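Local coordinates for protein glutamate receptor 1 (Adineta vaga, PDB 4IO6) that probably serves as a ligand-gated ion channel of the ionotropic glutamate receptor family, represented here by its extracellular amino-acid-binding domain, at residues N105-L110 with E200-S205. Numbering follows the deposited sequence.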
loop_
_atom_site.group_PDB
_atom_site.type_symbol
_atom_site.label_atom_id
_atom_site.label_comp_id
_atom_site.label_asym_id
_atom_site.label_seq_id
_atom_site.Cartn_x
_atom_site.Cartn_y
_atom_site.Cartn_z
ATOM N N ASN A 105 0.201 -1.309 -6.354
ATOM C CA ASN A 105 0.666 -1.815 -7.640
ATOM C C ASN A 105 0.301 -3.280 -7.727
ATOM O O ASN A 105 -0.002 -3.919 -6.725
ATOM C CB ASN A 105 2.186 -1.674 -7.760
ATOM C CG ASN A 105 2.700 -2.073 -9.116
ATOM O OD1 ASN A 105 2.172 -1.641 -10.138
ATOM N ND2 ASN A 105 3.698 -2.958 -9.135
ATOM N N SER A 106 0.289 -3.774 -8.953
ATOM C CA SER A 106 0.181 -5.212 -9.255
ATOM C C SER A 106 0.718 -5.336 -10.682
ATOM O O SER A 106 0.965 -4.323 -11.349
ATOM C CB SER A 106 -1.265 -5.699 -9.128
ATOM O OG SER A 106 -2.141 -4.949 -9.956
ATOM N N MET A 107 0.899 -6.563 -11.168
ATOM C CA MET A 107 1.372 -6.787 -12.533
ATOM C C MET A 107 0.300 -7.370 -13.430
ATOM O O MET A 107 -0.658 -7.999 -12.954
ATOM C CB MET A 107 2.601 -7.700 -12.518
ATOM C CG MET A 107 3.816 -7.006 -11.965
ATOM S SD MET A 107 5.337 -7.990 -12.209
ATOM C CE MET A 107 5.332 -9.037 -10.782
ATOM N N ARG A 108 0.465 -7.158 -14.733
ATOM C CA ARG A 108 -0.395 -7.735 -15.758
ATOM C C ARG A 108 0.457 -8.437 -16.811
ATOM O O ARG A 108 1.621 -8.071 -17.021
ATOM C CB ARG A 108 -1.207 -6.656 -16.497
ATOM C CG ARG A 108 -2.155 -5.792 -15.648
ATOM C CD ARG A 108 -3.365 -6.513 -15.105
ATOM N NE ARG A 108 -4.121 -7.374 -16.029
ATOM C CZ ARG A 108 -5.109 -7.000 -16.839
ATOM N NH1 ARG A 108 -5.478 -5.726 -16.931
ATOM N NH2 ARG A 108 -5.721 -7.916 -17.589
ATOM N N ILE A 109 -0.155 -9.396 -17.500
ATOM C CA ILE A 109 0.426 -10.026 -18.673
ATOM C C ILE A 109 0.160 -9.162 -19.912
ATOM O O ILE A 109 -0.990 -8.779 -20.167
ATOM C CB ILE A 109 -0.161 -11.421 -18.875
ATOM C CG1 ILE A 109 0.103 -12.270 -17.632
ATOM C CG2 ILE A 109 0.430 -12.076 -20.115
ATOM C CD1 ILE A 109 -0.726 -13.539 -17.576
ATOM N N LEU A 110 1.240 -8.840 -20.629
ATOM C CA LEU A 110 1.222 -8.075 -21.886
ATOM C C LEU A 110 1.406 -8.996 -23.083
ATOM O O LEU A 110 2.258 -9.865 -23.038
ATOM C CB LEU A 110 2.405 -7.115 -21.875
ATOM C CG LEU A 110 2.508 -6.183 -23.084
ATOM C CD1 LEU A 110 1.348 -5.165 -23.136
ATOM C CD2 LEU A 110 3.850 -5.431 -23.052
ATOM N N GLU A 200 -5.883 -12.148 -14.718
ATOM C CA GLU A 200 -6.022 -11.472 -13.446
ATOM C C GLU A 200 -4.729 -10.754 -13.095
ATOM O O GLU A 200 -3.649 -11.163 -13.528
ATOM C CB GLU A 200 -6.331 -12.484 -12.344
ATOM C CG GLU A 200 -7.755 -13.011 -12.369
ATOM C CD GLU A 200 -8.772 -11.895 -12.178
ATOM O OE1 GLU A 200 -8.812 -11.309 -11.069
ATOM O OE2 GLU A 200 -9.514 -11.589 -13.141
ATOM N N ASP A 201 -4.858 -9.691 -12.314
ATOM C CA ASP A 201 -3.699 -9.017 -11.753
ATOM C C ASP A 201 -2.922 -10.054 -10.941
ATOM O O ASP A 201 -3.474 -11.072 -10.498
ATOM C CB ASP A 201 -4.108 -7.839 -10.853
ATOM C CG ASP A 201 -5.205 -6.959 -11.472
ATOM O OD1 ASP A 201 -5.404 -7.011 -12.704
ATOM O OD2 ASP A 201 -5.867 -6.206 -10.723
ATOM N N PHE A 202 -1.638 -9.815 -10.749
ATOM C CA PHE A 202 -0.853 -10.676 -9.859
ATOM C C PHE A 202 0.258 -9.875 -9.155
ATOM O O PHE A 202 0.572 -8.767 -9.530
ATOM C CB PHE A 202 -0.283 -11.890 -10.601
ATOM C CG PHE A 202 0.583 -11.555 -11.781
ATOM C CD1 PHE A 202 0.018 -11.185 -12.992
ATOM C CD2 PHE A 202 1.969 -11.632 -11.686
ATOM C CE1 PHE A 202 0.831 -10.872 -14.071
ATOM C CE2 PHE A 202 2.777 -11.340 -12.747
ATOM C CZ PHE A 202 2.213 -10.930 -13.945
ATOM N N ASP A 203 0.818 -10.454 -8.102
ATOM C CA ASP A 203 1.916 -9.831 -7.358
ATOM C C ASP A 203 1.562 -8.444 -6.823
ATOM O O ASP A 203 2.271 -7.446 -7.067
ATOM C CB ASP A 203 3.187 -9.784 -8.213
ATOM C CG ASP A 203 4.438 -9.647 -7.383
ATOM O OD1 ASP A 203 4.554 -10.401 -6.399
ATOM O OD2 ASP A 203 5.290 -8.779 -7.705
ATOM N N LYS A 204 0.466 -8.375 -6.075
ATOM C CA LYS A 204 0.076 -7.114 -5.453
ATOM C C LYS A 204 1.248 -6.617 -4.614
ATOM O O LYS A 204 1.899 -7.396 -3.867
ATOM C CB LYS A 204 -1.167 -7.312 -4.579
ATOM C CG LYS A 204 -2.335 -7.983 -5.274
ATOM C CD LYS A 204 -3.398 -7.001 -5.726
ATOM C CE LYS A 204 -4.773 -7.677 -5.786
ATOM N NZ LYS A 204 -4.769 -8.949 -6.566
ATOM N N SER A 205 1.552 -5.331 -4.766
ATOM C CA SER A 205 2.727 -4.760 -4.184
ATOM C C SER A 205 2.512 -3.263 -4.009
ATOM O O SER A 205 1.380 -2.749 -4.114
ATOM C CB SER A 205 3.942 -5.042 -5.091
ATOM O OG SER A 205 3.669 -4.614 -6.420
HETATM O O HOH W 1 -2.801 -9.963 -15.870
#
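Met-107 and Phe-202 pair twice, through backbone and side chain. Met-107 N donates a nearly straight hydrogen bond to Phe-202 O (2.8 Å, 173°), and Phe-202 N returns one to Met-107 O. With its CG wedged between the backbone N and carbonyl carbon (chi1 58°), Phe-202 turns its ring back over this pair, and Met-107 CB sits on one face in a CH-pi contact, 3.8 Å from the ring centroid. The sulfur lies obliquely to the same ring, a Met-aromatic contact, while a bend at chi3 (-86°) brings Met-107 CE alongside the Asp-203 carboxylate. Ile-109 CG1 meets Phe-202 CE1 at 3.9 Å; Tyr-144 and Phe-178 also pack on this ring. On the other side of the strand, one of two conformers of Asp-201 makes a long, tentative salt bridge, its OD1 3.6 Å from Arg-108 NE with no N-H aimed at it. Arg-108 NE points instead to a water that also joins Ile-109 N to Glu-200 O. Beyond Asp-203, pairing resumes between Asn-105 and Ser-205, two backbone bonds supplemented by Asn-105 ND2 to Ser-205 OG (3.2 Å); ND2 also binds Asp-180, a glutamate-site residue. The one-residue register shift between the two pairs marks a beta bulge in an antiparallel sheet of the periplasmic-binding-protein fold; Met-107, on this strand, touches the bound methionine in the ligand pocket.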